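Local coordinates for 3-oxosteroid 1-dehydrogenase (Sterolibacterium denitrificans, PDB 7P18), which probably catalyses the FAD-dependent 1,2-dehydrogenation of 3-oxosteroids to 3-oxo-Delta(1)-steroids, passing the electrons to an acceptor, at residues 85-90 / 529-534; 108-113 / 133-138; 311-316 / 501-506. All blocks are in the same frame, centred on the assembly; numbering follows the deposited sequence.

Contact 1 of 3, residues 85-90 / 529-534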
ATOM      1  N   ASP A  85       1.467 -22.459   9.939  1.00 22.51           N
ATOM      2  CA  ASP A  85      -0.009 -22.598   9.929  1.00 24.20           C
ATOM      3  C   ASP A  85      -0.657 -21.268   9.521  1.00 22.57           C
ATOM      4  O   ASP A  85      -1.774 -21.298   8.990  1.00 23.07           O
ATOM      5  CB  ASP A  85      -0.581 -23.157  11.230  1.00 26.28           C
ATOM      6  CG  ASP A  85      -0.415 -22.326  12.480  1.00 33.42           C
ATOM      7  OD1 ASP A  85       0.305 -21.303  12.425  1.00 42.03           O
ATOM      8  OD2 ASP A  85      -0.996 -22.720  13.535  1.00 40.78           O
ATOM      9  N   ARG A  86      -0.015 -20.135   9.765  1.00 21.65           N
ATOM     10  CA  ARG A  86      -0.538 -18.833   9.282  1.00 20.87           C
ATOM     11  C   ARG A  86      -0.402 -18.749   7.759  1.00 20.19           C
ATOM     12  O   ARG A  86      -1.271 -18.169   7.139  1.00 21.88           O
ATOM     13  CB  ARG A  86       0.237 -17.674   9.913  1.00 21.93           C
ATOM     14  CG  ARG A  86       0.018 -17.516  11.407  1.00 23.71           C
ATOM     15  CD  ARG A  86       0.887 -16.429  11.979  1.00 22.61           C
ATOM     16  NE  ARG A  86       0.473 -15.130  11.442  1.00 21.65           N
ATOM     17  CZ  ARG A  86       1.237 -14.022  11.453  1.00 20.69           C
ATOM     18  NH1 ARG A  86       2.469 -14.034  11.936  1.00 22.18           N
ATOM     19  NH2 ARG A  86       0.753 -12.910  10.920  1.00 21.57           N
ATOM     20  N   LEU A  87       0.697 -19.213   7.183  1.00 20.22           N
ATOM     21  CA  LEU A  87       0.862 -19.267   5.710  1.00 21.52           C
ATOM     22  C   LEU A  87      -0.203 -20.192   5.104  1.00 22.26           C
ATOM     23  O   LEU A  87      -0.824 -19.796   4.082  1.00 20.78           O
ATOM     24  CB  LEU A  87       2.247 -19.771   5.331  1.00 20.29           C
ATOM     25  CG  LEU A  87       3.437 -18.989   5.901  1.00 20.19           C
ATOM     26  CD1 LEU A  87       4.714 -19.602   5.388  1.00 21.44           C
ATOM     27  CD2 LEU A  87       3.372 -17.543   5.515  1.00 21.05           C
ATOM     28  N   LEU A  88      -0.409 -21.377   5.697  1.00 21.51           N
ATOM     29  CA  LEU A  88      -1.449 -22.317   5.192  1.00 21.12           C
ATOM     30  C   LEU A  88      -2.807 -21.629   5.249  1.00 22.09           C
ATOM     31  O   LEU A  88      -3.572 -21.720   4.292  1.00 21.61           O
ATOM     32  CB  LEU A  88      -1.461 -23.602   6.029  1.00 22.09           C
ATOM     33  CG  LEU A  88      -0.151 -24.392   6.022  1.00 26.96           C
ATOM     34  CD1 LEU A  88      -0.199 -25.520   7.053  1.00 33.55           C
ATOM     35  CD2 LEU A  88       0.154 -24.935   4.639  1.00 28.17           C
ATOM     36  N   ALA A  89      -3.098 -20.971   6.366  1.00 22.23           N
ATOM     37  CA  ALA A  89      -4.400 -20.309   6.592  1.00 20.75           C
ATOM     38  C   ALA A  89      -4.614 -19.195   5.555  1.00 21.37           C
ATOM     39  O   ALA A  89      -5.748 -19.036   5.029  1.00 20.41           O
ATOM     40  CB  ALA A  89      -4.455 -19.809   8.006  1.00 21.36           C
ATOM     41  N   TYR A  90      -3.565 -18.430   5.252  1.00 22.08           N
ATOM     42  CA  TYR A  90      -3.664 -17.327   4.252  1.00 21.32           C
ATOM     43  C   TYR A  90      -4.054 -17.920   2.890  1.00 23.48           C
ATOM     44  O   TYR A  90      -4.953 -17.417   2.203  1.00 20.84           O
ATOM     45  CB  TYR A  90      -2.373 -16.516   4.145  1.00 20.80           C
ATOM     46  CG  TYR A  90      -2.532 -15.400   3.146  1.00 20.02           C
ATOM     47  CD1 TYR A  90      -3.320 -14.298   3.457  1.00 21.11           C
ATOM     48  CD2 TYR A  90      -1.985 -15.456   1.881  1.00 20.62           C
ATOM     49  CE1 TYR A  90      -3.514 -13.262   2.548  1.00 19.63           C
ATOM     50  CE2 TYR A  90      -2.193 -14.442   0.954  1.00 19.22           C
ATOM     51  CZ  TYR A  90      -2.961 -13.338   1.298  1.00 18.95           C
ATOM     52  OH  TYR A  90      -3.167 -12.305   0.437  1.00 21.58           O
ATOM     53  N   ALA A 529       1.533  -7.962  13.253  1.00 20.20           N
ATOM     54  CA  ALA A 529       2.785  -8.421  12.618  1.00 21.43           C
ATOM     55  C   ALA A 529       2.456  -9.152  11.313  1.00 21.88           C
ATOM     56  O   ALA A 529       1.601 -10.067  11.318  1.00 21.53           O
ATOM     57  CB  ALA A 529       3.548  -9.301  13.560  1.00 22.48           C
ATOM     58  N   SER A 530       3.124  -8.751  10.226  1.00 21.30           N
ATOM     59  CA  SER A 530       2.881  -9.174   8.834  1.00 20.43           C
ATOM     60  C   SER A 530       3.043 -10.689   8.678  1.00 18.96           C
ATOM     61  O   SER A 530       4.132 -11.249   9.009  1.00 20.82           O
ATOM     62  CB  SER A 530       3.824  -8.482   7.893  1.00 20.72           C
ATOM     63  OG  SER A 530       3.617  -8.932   6.567  1.00 20.31           O
ATOM     64  N   VAL A 531       2.044 -11.311   8.051  1.00 20.80           N
ATOM     65  CA  VAL A 531       2.108 -12.757   7.679  1.00 20.75           C
ATOM     66  C   VAL A 531       3.197 -12.938   6.632  1.00 21.73           C
ATOM     67  O   VAL A 531       3.605 -14.065   6.380  1.00 20.47           O
ATOM     68  CB  VAL A 531       0.730 -13.263   7.196  1.00 21.63           C
ATOM     69  CG1 VAL A 531       0.376 -12.690   5.815  1.00 21.82           C
ATOM     70  CG2 VAL A 531       0.695 -14.793   7.211  1.00 21.39           C
ATOM     71  N   MET A 532       3.650 -11.840   6.011  1.00 20.57           N
ATOM     72  CA  MET A 532       4.641 -11.876   4.930  1.00 19.98           C
ATOM     73  C   MET A 532       6.056 -11.681   5.482  1.00 20.44           C
ATOM     74  O   MET A 532       7.009 -11.615   4.686  1.00 19.27           O
ATOM     75  CB  MET A 532       4.276 -10.842   3.859  1.00 21.08           C
ATOM     76  CG  MET A 532       2.902 -11.087   3.233  1.00 19.07           C
ATOM     77  SD  MET A 532       2.825 -12.766   2.484  1.00 21.30           S
ATOM     78  CE  MET A 532       1.131 -12.732   1.899  1.00 20.81           C
ATOM     79  N   GLY A 533       6.219 -11.693   6.800  1.00 19.73           N
ATOM     80  CA  GLY A 533       7.561 -11.619   7.403  1.00 20.55           C
ATOM     81  C   GLY A 533       8.278 -10.318   7.048  1.00 20.04           C
ATOM     82  O   GLY A 533       7.692  -9.245   7.215  1.00 18.90           O
ATOM     83  N   LYS A 534       9.470 -10.415   6.463  1.00 22.02           N
ATOM     84  CA  LYS A 534      10.220  -9.217   5.986  1.00 21.81           C
ATOM     85  C   LYS A 534      10.108  -9.102   4.464  1.00 22.90           C
ATOM     86  O   LYS A 534      11.008  -8.578   3.838  1.00 21.75           O
ATOM     87  CB  LYS A 534      11.659  -9.327   6.473  1.00 24.24           C
ATOM     88  CG  LYS A 534      11.804  -9.298   7.980  1.00 22.32           C
ATOM     89  CD  LYS A 534      13.206  -9.577   8.453  1.00 26.46           C
ATOM     90  CE  LYS A 534      13.336  -9.602   9.952  1.00 29.84           C
ATOM     91  NZ  LYS A 534      14.756  -9.848  10.293  1.00 29.31           N
TER
HETATM   92  O   HOH W   1       4.444 -12.082  11.756  1.00 20.67           O

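Contact 2 of 3, residues 108-113 / 133-138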
ATOM      1  N   GLN A 108     -16.572  -5.756  -6.982  1.00 24.06           N
ATOM      2  CA  GLN A 108     -16.105  -6.923  -7.771  1.00 26.80           C
ATOM      3  C   GLN A 108     -14.572  -6.830  -7.927  1.00 28.38           C
ATOM      4  O   GLN A 108     -14.067  -5.757  -8.310  1.00 27.57           O
ATOM      5  CB  GLN A 108     -16.837  -6.999  -9.120  1.00 29.67           C
ATOM      6  CG  GLN A 108     -18.366  -7.135  -9.010  1.00 29.70           C
ATOM      7  CD  GLN A 108     -18.788  -8.481  -8.473  1.00 30.26           C
ATOM      8  OE1 GLN A 108     -18.378  -9.517  -9.017  1.00 31.00           O
ATOM      9  NE2 GLN A 108     -19.513  -8.481  -7.361  1.00 28.70           N
ATOM     10  N   TYR A 109     -13.863  -7.939  -7.658  1.00 23.84           N
ATOM     11  CA  TYR A 109     -12.409  -8.130  -7.871  1.00 23.65           C
ATOM     12  C   TYR A 109     -12.195  -9.013  -9.093  1.00 22.99           C
ATOM     13  O   TYR A 109     -12.937 -10.003  -9.239  1.00 24.35           O
ATOM     14  CB  TYR A 109     -11.715  -8.726  -6.642  1.00 23.68           C
ATOM     15  CG  TYR A 109     -11.229  -7.649  -5.697  1.00 21.84           C
ATOM     16  CD1 TYR A 109     -12.069  -7.083  -4.751  1.00 22.81           C
ATOM     17  CD2 TYR A 109      -9.949  -7.129  -5.826  1.00 21.61           C
ATOM     18  CE1 TYR A 109     -11.667  -6.032  -3.945  1.00 24.46           C
ATOM     19  CE2 TYR A 109      -9.505  -6.099  -4.994  1.00 20.10           C
ATOM     20  CZ  TYR A 109     -10.369  -5.534  -4.078  1.00 22.23           C
ATOM     21  OH  TYR A 109      -9.954  -4.504  -3.270  1.00 24.36           O
ATOM     22  N   PHE A 110     -11.173  -8.702  -9.874  1.00 22.10           N
ATOM     23  CA  PHE A 110     -10.739  -9.515 -11.033  1.00 23.89           C
ATOM     24  C   PHE A 110      -9.216  -9.505 -11.079  1.00 26.26           C
ATOM     25  O   PHE A 110      -8.575  -8.610 -10.505  1.00 23.10           O
ATOM     26  CB  PHE A 110     -11.360  -8.977 -12.333  1.00 24.92           C
ATOM     27  CG  PHE A 110     -10.909  -7.587 -12.706  1.00 24.60           C
ATOM     28  CD1 PHE A 110     -11.472  -6.468 -12.106  1.00 25.69           C
ATOM     29  CD2 PHE A 110      -9.916  -7.393 -13.631  1.00 26.78           C
ATOM     30  CE1 PHE A 110     -11.048  -5.189 -12.442  1.00 24.27           C
ATOM     31  CE2 PHE A 110      -9.467  -6.122 -13.946  1.00 26.47           C
ATOM     32  CZ  PHE A 110     -10.050  -5.019 -13.376  1.00 26.83           C
ATOM     33  N   PRO A 111      -8.570 -10.467 -11.763  1.00 24.43           N
ATOM     34  CA  PRO A 111      -7.111 -10.553 -11.754  1.00 22.58           C
ATOM     35  C   PRO A 111      -6.442  -9.487 -12.629  1.00 25.71           C
ATOM     36  O   PRO A 111      -6.993  -9.126 -13.670  1.00 22.86           O
ATOM     37  CB  PRO A 111      -6.778 -11.945 -12.340  1.00 24.57           C
ATOM     38  CG  PRO A 111      -8.107 -12.696 -12.239  1.00 25.86           C
ATOM     39  CD  PRO A 111      -9.171 -11.619 -12.468  1.00 26.59           C
ATOM     40  N   CYS A 112      -5.279  -9.011 -12.183  1.00 22.78           N
ATOM     41  CA  CYS A 112      -4.291  -8.306 -13.030  1.00 22.19           C
ATOM     42  C   CYS A 112      -3.431  -9.357 -13.746  1.00 23.66           C
ATOM     43  O   CYS A 112      -2.386  -9.797 -13.207  1.00 23.07           O
ATOM     44  CB  CYS A 112      -3.470  -7.338 -12.198  1.00 22.59           C
ATOM     45  SG  CYS A 112      -4.495  -6.123 -11.332  1.00 27.94           S
ATOM     46  N   HIS A 113      -3.880  -9.785 -14.928  1.00 23.51           N
ATOM     47  CA  HIS A 113      -3.397 -11.005 -15.620  1.00 24.55           C
ATOM     48  C   HIS A 113      -1.905 -10.913 -15.937  1.00 26.12           C
ATOM     49  O   HIS A 113      -1.224 -11.981 -15.989  1.00 26.36           O
ATOM     50  CB  HIS A 113      -4.228 -11.278 -16.897  1.00 25.73           C
ATOM     51  CG  HIS A 113      -5.673 -11.484 -16.602  1.00 24.44           C
ATOM     52  ND1 HIS A 113      -6.131 -12.622 -15.960  1.00 25.34           N
ATOM     53  CD2 HIS A 113      -6.763 -10.734 -16.875  1.00 26.29           C
ATOM     54  CE1 HIS A 113      -7.426 -12.557 -15.807  1.00 26.64           C
ATOM     55  NE2 HIS A 113      -7.847 -11.393 -16.354  1.00 25.36           N
ATOM     56  N   GLU A 133      -7.625  -6.760  -8.572  1.00 21.54           N
ATOM     57  CA  GLU A 133      -8.032  -5.361  -8.299  1.00 24.22           C
ATOM     58  C   GLU A 133      -9.537  -5.192  -8.490  1.00 24.49           C
ATOM     59  O   GLU A 133     -10.221  -6.061  -9.071  1.00 23.18           O
ATOM     60  CB  GLU A 133      -7.227  -4.435  -9.192  1.00 24.09           C
ATOM     61  CG  GLU A 133      -7.712  -4.395 -10.649  1.00 27.23           C
ATOM     62  CD  GLU A 133      -7.180  -3.183 -11.387  1.00 27.89           C
ATOM     63  OE1 GLU A 133      -7.100  -2.065 -10.743  1.00 26.15           O
ATOM     64  OE2 GLU A 133      -6.775  -3.369 -12.563  1.00 26.37           O
ATOM     65  N   PRO A 134     -10.089  -4.081  -7.963  1.00 23.98           N
ATOM     66  CA  PRO A 134     -11.514  -3.791  -8.075  1.00 24.82           C
ATOM     67  C   PRO A 134     -11.941  -3.239  -9.438  1.00 24.19           C
ATOM     68  O   PRO A 134     -11.170  -2.507 -10.084  1.00 26.22           O
ATOM     69  CB  PRO A 134     -11.776  -2.679  -7.060  1.00 27.39           C
ATOM     70  CG  PRO A 134     -10.472  -2.496  -6.300  1.00 24.79           C
ATOM     71  CD  PRO A 134      -9.377  -3.099  -7.131  1.00 22.07           C
ATOM     72  N   MET A 135     -13.130  -3.629  -9.888  1.00 24.59           N
ATOM     73  CA  MET A 135     -13.843  -2.898 -10.965  1.00 27.05           C
ATOM     74  C   MET A 135     -14.192  -1.491 -10.440  1.00 26.50           C
ATOM     75  O   MET A 135     -14.366  -1.310  -9.198  1.00 25.54           O
ATOM     76  CB  MET A 135     -15.129  -3.640 -11.333  1.00 29.82           C
ATOM     77  CG  MET A 135     -14.865  -5.012 -11.928  1.00 31.63           C
ATOM     78  SD  MET A 135     -16.416  -5.732 -12.577  1.00 39.60           S
ATOM     79  CE  MET A 135     -16.576  -4.750 -14.075  1.00 40.61           C
ATOM     80  N   LEU A 136     -14.269  -0.511 -11.332  1.00 27.84           N
ATOM     81  CA  LEU A 136     -14.780   0.845 -10.963  1.00 29.06           C
ATOM     82  C   LEU A 136     -16.103   0.685 -10.211  1.00 29.23           C
ATOM     83  O   LEU A 136     -16.945  -0.163 -10.586  1.00 34.46           O
ATOM     84  CB  LEU A 136     -14.939   1.707 -12.218  1.00 29.81           C
ATOM     85  CG  LEU A 136     -13.681   2.035 -13.014  1.00 33.39           C
ATOM     86  CD1 LEU A 136     -14.033   2.953 -14.186  1.00 40.57           C
ATOM     87  CD2 LEU A 136     -12.614   2.702 -12.164  1.00 34.25           C
ATOM     88  N   PHE A 137     -16.255   1.424  -9.124  1.00 31.25           N
ATOM     89  CA  PHE A 137     -17.427   1.383  -8.237  1.00 30.06           C
ATOM     90  C   PHE A 137     -18.177   2.726  -8.353  1.00 34.47           C
ATOM     91  O   PHE A 137     -17.534   3.817  -8.407  1.00 30.32           O
ATOM     92  CB  PHE A 137     -16.992   1.097  -6.798  1.00 28.38           C
ATOM     93  CG  PHE A 137     -18.156   0.898  -5.879  1.00 29.61           C
ATOM     94  CD1 PHE A 137     -18.739  -0.338  -5.752  1.00 28.43           C
ATOM     95  CD2 PHE A 137     -18.703   1.960  -5.184  1.00 31.94           C
ATOM     96  CE1 PHE A 137     -19.842  -0.517  -4.939  1.00 28.77           C
ATOM     97  CE2 PHE A 137     -19.816   1.790  -4.389  1.00 28.52           C
ATOM     98  CZ  PHE A 137     -20.373   0.540  -4.255  1.00 32.90           C
ATOM     99  N   ASP A 138     -19.505   2.629  -8.328  1.00 31.76           N
ATOM    100  CA  ASP A 138     -20.468   3.757  -8.450  1.00 32.55           C
ATOM    101  C   ASP A 138     -20.723   4.373  -7.078  1.00 28.86           C
ATOM    102  O   ASP A 138     -21.542   3.821  -6.340  1.00 32.79           O
ATOM    103  CB  ASP A 138     -21.779   3.239  -9.043  1.00 34.86           C
ATOM    104  CG  ASP A 138     -22.791   4.330  -9.354  1.00 43.31           C
ATOM    105  OD1 ASP A 138     -22.429   5.533  -9.259  1.00 34.19           O
ATOM    106  OD2 ASP A 138     -23.900   3.942  -9.723  1.00 39.86           O
TER
HETATM  107  O   HOH W   2     -16.302  -2.898  -7.924  1.00 27.28           O

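Contact 3 of 3, residues 311-316 / 501-506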
ATOM      1  N   GLY A 311      -0.246  -7.427  27.871  1.00 31.07           N
ATOM      2  CA  GLY A 311       0.594  -8.634  27.698  1.00 32.77           C
ATOM      3  C   GLY A 311       0.678  -9.156  26.255  1.00 30.07           C
ATOM      4  O   GLY A 311       1.370 -10.164  26.045  1.00 29.01           O
ATOM      5  N   ALA A 312       0.061  -8.494  25.279  1.00 28.05           N
ATOM      6  CA  ALA A 312       0.177  -8.920  23.861  1.00 27.13           C
ATOM      7  C   ALA A 312       1.645  -8.879  23.452  1.00 25.67           C
ATOM      8  O   ALA A 312       2.357  -7.956  23.844  1.00 28.95           O
ATOM      9  CB  ALA A 312      -0.678  -8.037  22.994  1.00 26.80           C
ATOM     10  N   ARG A 313       2.087  -9.848  22.682  1.00 25.37           N
ATOM     11  CA  ARG A 313       3.439  -9.893  22.084  1.00 26.32           C
ATOM     12  C   ARG A 313       3.445  -9.126  20.750  1.00 22.13           C
ATOM     13  O   ARG A 313       2.408  -9.129  20.031  1.00 22.52           O
ATOM     14  CB  ARG A 313       3.886 -11.341  21.873  1.00 28.12           C
ATOM     15  CG  ARG A 313       5.242 -11.492  21.190  1.00 33.04           C
ATOM     16  CD  ARG A 313       5.736 -12.905  21.387  1.00 35.05           C
ATOM     17  NE  ARG A 313       6.911 -13.107  20.582  1.00 39.95           N
ATOM     18  CZ  ARG A 313       8.114 -12.676  20.917  1.00 53.99           C
ATOM     19  NH1 ARG A 313       8.304 -12.042  22.068  1.00 53.84           N
ATOM     20  NH2 ARG A 313       9.132 -12.890  20.099  1.00 52.84           N
ATOM     21  N   ALA A 314       4.557  -8.474  20.442  1.00 24.90           N
ATOM     22  CA  ALA A 314       4.750  -7.783  19.135  1.00 26.07           C
ATOM     23  C   ALA A 314       5.961  -8.368  18.418  1.00 25.87           C
ATOM     24  O   ALA A 314       6.913  -8.820  19.077  1.00 23.97           O
ATOM     25  CB  ALA A 314       4.893  -6.297  19.342  1.00 28.39           C
ATOM     26  N   GLU A 315       5.951  -8.357  17.087  1.00 22.41           N
ATOM     27  CA  GLU A 315       7.084  -8.846  16.280  1.00 21.78           C
ATOM     28  C   GLU A 315       7.247  -7.968  15.041  1.00 21.68           C
ATOM     29  O   GLU A 315       6.291  -7.258  14.678  1.00 22.09           O
ATOM     30  CB  GLU A 315       6.893 -10.318  15.860  1.00 24.51           C
ATOM     31  CG  GLU A 315       7.082 -11.293  17.002  1.00 30.03           C
ATOM     32  CD  GLU A 315       7.044 -12.770  16.637  1.00 37.25           C
ATOM     33  OE1 GLU A 315       6.936 -13.112  15.412  1.00 29.77           O
ATOM     34  OE2 GLU A 315       7.179 -13.571  17.590  1.00 40.49           O
ATOM     35  N   LEU A 316       8.427  -8.064  14.428  1.00 21.48           N
ATOM     36  CA  LEU A 316       8.799  -7.358  13.183  1.00 22.05           C
ATOM     37  C   LEU A 316       8.707  -5.826  13.364  1.00 21.44           C
ATOM     38  O   LEU A 316       8.613  -5.129  12.362  1.00 22.99           O
ATOM     39  CB  LEU A 316       7.901  -7.886  12.058  1.00 23.32           C
ATOM     40  CG  LEU A 316       8.098  -9.369  11.746  1.00 25.86           C
ATOM     41  CD1 LEU A 316       7.055  -9.873  10.761  1.00 27.10           C
ATOM     42  CD2 LEU A 316       9.503  -9.583  11.230  1.00 26.72           C
ATOM     43  N   GLY A 501       3.844  -5.569  14.337  1.00 22.22           N
ATOM     44  CA  GLY A 501       2.683  -5.308  15.181  1.00 22.97           C
ATOM     45  C   GLY A 501       2.394  -6.474  16.082  1.00 21.44           C
ATOM     46  O   GLY A 501       3.296  -7.298  16.316  1.00 24.61           O
ATOM     47  N   LEU A 502       1.170  -6.528  16.552  1.00 23.12           N
ATOM     48  CA  LEU A 502       0.727  -7.570  17.501  1.00 23.83           C
ATOM     49  C   LEU A 502       0.853  -8.940  16.830  1.00 21.71           C
ATOM     50  O   LEU A 502       0.424  -9.101  15.688  1.00 21.35           O
ATOM     51  CB  LEU A 502      -0.710  -7.281  17.914  1.00 23.94           C
ATOM     52  CG  LEU A 502      -0.966  -5.926  18.568  1.00 25.10           C
ATOM     53  CD1 LEU A 502      -2.397  -5.830  19.021  1.00 23.85           C
ATOM     54  CD2 LEU A 502      -0.020  -5.688  19.728  1.00 24.63           C
ATOM     55  N   LEU A 503       1.463  -9.886  17.532  1.00 21.66           N
ATOM     56  CA  LEU A 503       1.592 -11.276  17.051  1.00 22.37           C
ATOM     57  C   LEU A 503       0.213 -11.915  17.110  1.00 22.41           C
ATOM     58  O   LEU A 503      -0.507 -11.769  18.137  1.00 24.28           O
ATOM     59  CB  LEU A 503       2.611 -12.035  17.900  1.00 23.82           C
ATOM     60  CG  LEU A 503       2.839 -13.474  17.457  1.00 26.73           C
ATOM     61  CD1 LEU A 503       3.399 -13.535  16.051  1.00 29.88           C
ATOM     62  CD2 LEU A 503       3.746 -14.179  18.450  1.00 30.06           C
ATOM     63  N   THR A 504      -0.186 -12.574  16.035  1.00 21.68           N
ATOM     64  CA  THR A 504      -1.440 -13.326  15.963  1.00 21.16           C
ATOM     65  C   THR A 504      -1.167 -14.772  15.537  1.00 21.50           C
ATOM     66  O   THR A 504      -0.064 -15.071  15.006  1.00 23.80           O
ATOM     67  CB  THR A 504      -2.444 -12.682  14.987  1.00 23.70           C
ATOM     68  OG1 THR A 504      -1.885 -12.644  13.656  1.00 21.30           O
ATOM     69  CG2 THR A 504      -2.795 -11.288  15.457  1.00 23.81           C
ATOM     70  N   ASP A 505      -2.189 -15.596  15.686  1.00 22.44           N
ATOM     71  CA  ASP A 505      -2.237 -16.991  15.196  1.00 25.19           C
ATOM     72  C   ASP A 505      -2.999 -16.996  13.876  1.00 24.87           C
ATOM     73  O   ASP A 505      -3.342 -15.915  13.343  1.00 23.37           O
ATOM     74  CB  ASP A 505      -2.819 -17.950  16.239  1.00 27.53           C
ATOM     75  CG  ASP A 505      -4.299 -17.786  16.521  1.00 26.11           C
ATOM     76  OD1 ASP A 505      -4.983 -17.057  15.753  1.00 23.38           O
ATOM     77  OD2 ASP A 505      -4.785 -18.419  17.507  1.00 28.61           O
ATOM     78  N   LYS A 506      -3.259 -18.201  13.361  1.00 24.23           N
ATOM     79  CA  LYS A 506      -3.865 -18.432  12.032  1.00 25.14           C
ATOM     80  C   LYS A 506      -5.292 -17.902  11.960  1.00 21.27           C
ATOM     81  O   LYS A 506      -5.799 -17.745  10.859  1.00 23.91           O
ATOM     82  CB  LYS A 506      -3.825 -19.929  11.714  1.00 25.84           C
ATOM     83  CG  LYS A 506      -4.707 -20.766  12.622  1.00 30.72           C
ATOM     84  CD  LYS A 506      -4.802 -22.207  12.221  1.00 31.93           C
ATOM     85  CE  LYS A 506      -5.662 -22.972  13.201  1.00 33.64           C
ATOM     86  NZ  LYS A 506      -5.487 -24.410  12.949  1.00 44.60           N
TER

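Contact 1 of 3, residues 85-90 / 529-534
Ala529 meets helix 84-104 through its carbonyl oxygen, which accepts a hydrogen bond from Arg86 NH2 at 3.0 Å with an N-H...O angle of 153°. The donor stands 24° from the carbonyl plane, and the oxygen in turn sits near the edge of the guanidinium, slightly tilted from it. Ser530 is reached through water: a molecule in the guanidinium plane accepts from Arg86 NH1 and donates to Ser530 O, so that both terminal nitrogens of the arginine hold the loop and fix the turn of its flat group. Within the loop, Ser530 OG accepts from Met532 N (3.0 Å), an ST turn that overlaps the type I beta turn from Ser530 to Gly533. Val531 lies at the middle of the contact. Its CA comes over one face of the guanidinium, 3.5 Å from Arg86 NH2, while CG2, anti to the backbone N, reaches Arg86 CB at 4.0 Å and Leu87 CD2 at 4.2 Å. Met532 doubles back at chi2 (-58°), bringing CE over a face of the Tyr90 ring, a CH-pi contact 4.2 Å from the centroid and displaced toward the rim. Tyr90 OH bonds to Trp54 O. Pro545 of helix 543-559 touches both Val531 and Tyr90, and helix 67-78 flanks Leu87 and Met532, leaving the loop packed among three helices.

Contact 2 of 3, residues 108-113 / 133-138
Tyr109, Phe110, Glu133 and Pro134 form the short antiparallel pairing of strand 109-111 with strand 131-138, part of a small four-stranded sheet near the steroid. Phe110 and Glu133 are the hydrogen-bonded pair: Phe110 N gives to Glu133 O (2.9 Å, in the carbonyl plane) and Glu133 N to Phe110 O (2.8 Å). Tyr109 and Pro134 are the non-hydrogen-bonded pair, where the lack of an N-H on the proline costs this pairing no bond. Beyond them Met135 N donates to Gln108 O at 2.8 Å, and a water joins Gln108 N to Met135 O, extending the pairing as the strands part.

On one face, Tyr109 and Pro134 run alongside each other in the same direction; Pro134 CA sits over the centre of the tyrosine ring, and CD touches CE2 of Tyr109 at 3.7 Å. The phenol reaches on to Gly51 O. On the other face, Phe110 CG stands between its backbone N and carbonyl carbon (chi1 64°), which brings the ring alongside Glu133, CZ meeting its CG at 3.6 Å. Ring and carboxylate planes are 29° apart. Met135 comes in roughly perpendicular to the Phe110 side chain, its CG 3.7 Å from Phe110 CD1, while Cys112 SG packs against Glu133 CG at 3.7 Å. The buried Glu133 carboxylate is satisfied by Thr167 OG1 and by Ala166 N. Ala166 itself lines the pocket of the bound androstadienedione, so this antiparallel pairing sets a second-shell carboxylate behind the steroid site.

Contact 3 of 3, residues 311-316 / 501-506
Ala312, just past the Schellman motif in which Gly311 ends helix 302-309, starts the contact by setting CB 4.1 Å from Leu502 CD2. Arg313 follows with its carbonyl oxygen, which accepts an almost straight bond from Leu503 N (2.8 Å, 175°), the donor being tilted from the carbonyl plane. Its side chain, with CG anti to the backbone N (chi1 177°), runs extended alongside Leu503 in the same direction; CD lies 3.8 Å from Leu503 CD2, a methyl that also meets the edge of the guanidinium. Ala314 is the non-hydrogen-bonded partner of Leu502, and its CA makes a CA-H...O contact with Gly501 O at 3.2 Å. Glu315 pairs with Gly501 in both directions, N giving to Gly501 O and O accepting from Gly501 N, each at 3.0 Å.

The Glu315 side chain crosses Leu503 obliquely, with OE1 3.6 Å from CD1 and OE2 equally close to CD2. Side-on, Arg313 grips OE2 with two nitrogens: OE2 receives NE, at 3.0 Å, on its anti lone pair, and NH2 binds the same oxygen from farther off. Replacing Glu315 by an alanine would probably leave Arg313 NE without its carboxylate, take away part of the packing on the Leu503 methyls and let the guanidinium turn more readily about its remaining bridge to Glu513. The chemistry is thus layered: backbone bonds set the pairing of the two strands, while a salt bridge within 311-316 spans Ala314, and its arginine and carboxylate both rest on Leu503 of the other segment, probably helping to hold the guanidinium in place.

How the contacts relate
Contacts 1 and 3 adjoin, their centres 12 Å apart: Ala529 N probably hydrogen-bonds to Leu502 O, and Arg86 CD packs on Thr504 O. The end of strand 486-502 thus has 314-315 as one partner and the loop before helix 543-559 as another, and that loop meets helix 84-104. Contact 2 stands apart, its centre 24 Å from contact 1 and 32 Å from contact 3, on a different antiparallel sheet; yet helix 84-104 leads along the chain to strand 109-111. In sequence, 85-90 and 529-534 enclose both other contacts, with 108-113/133-138 closing before 311-316 begins. Contacts 1 and 3 join parts far apart in the chain near the FAD, whereas contact 2 is a local pairing near the steroid.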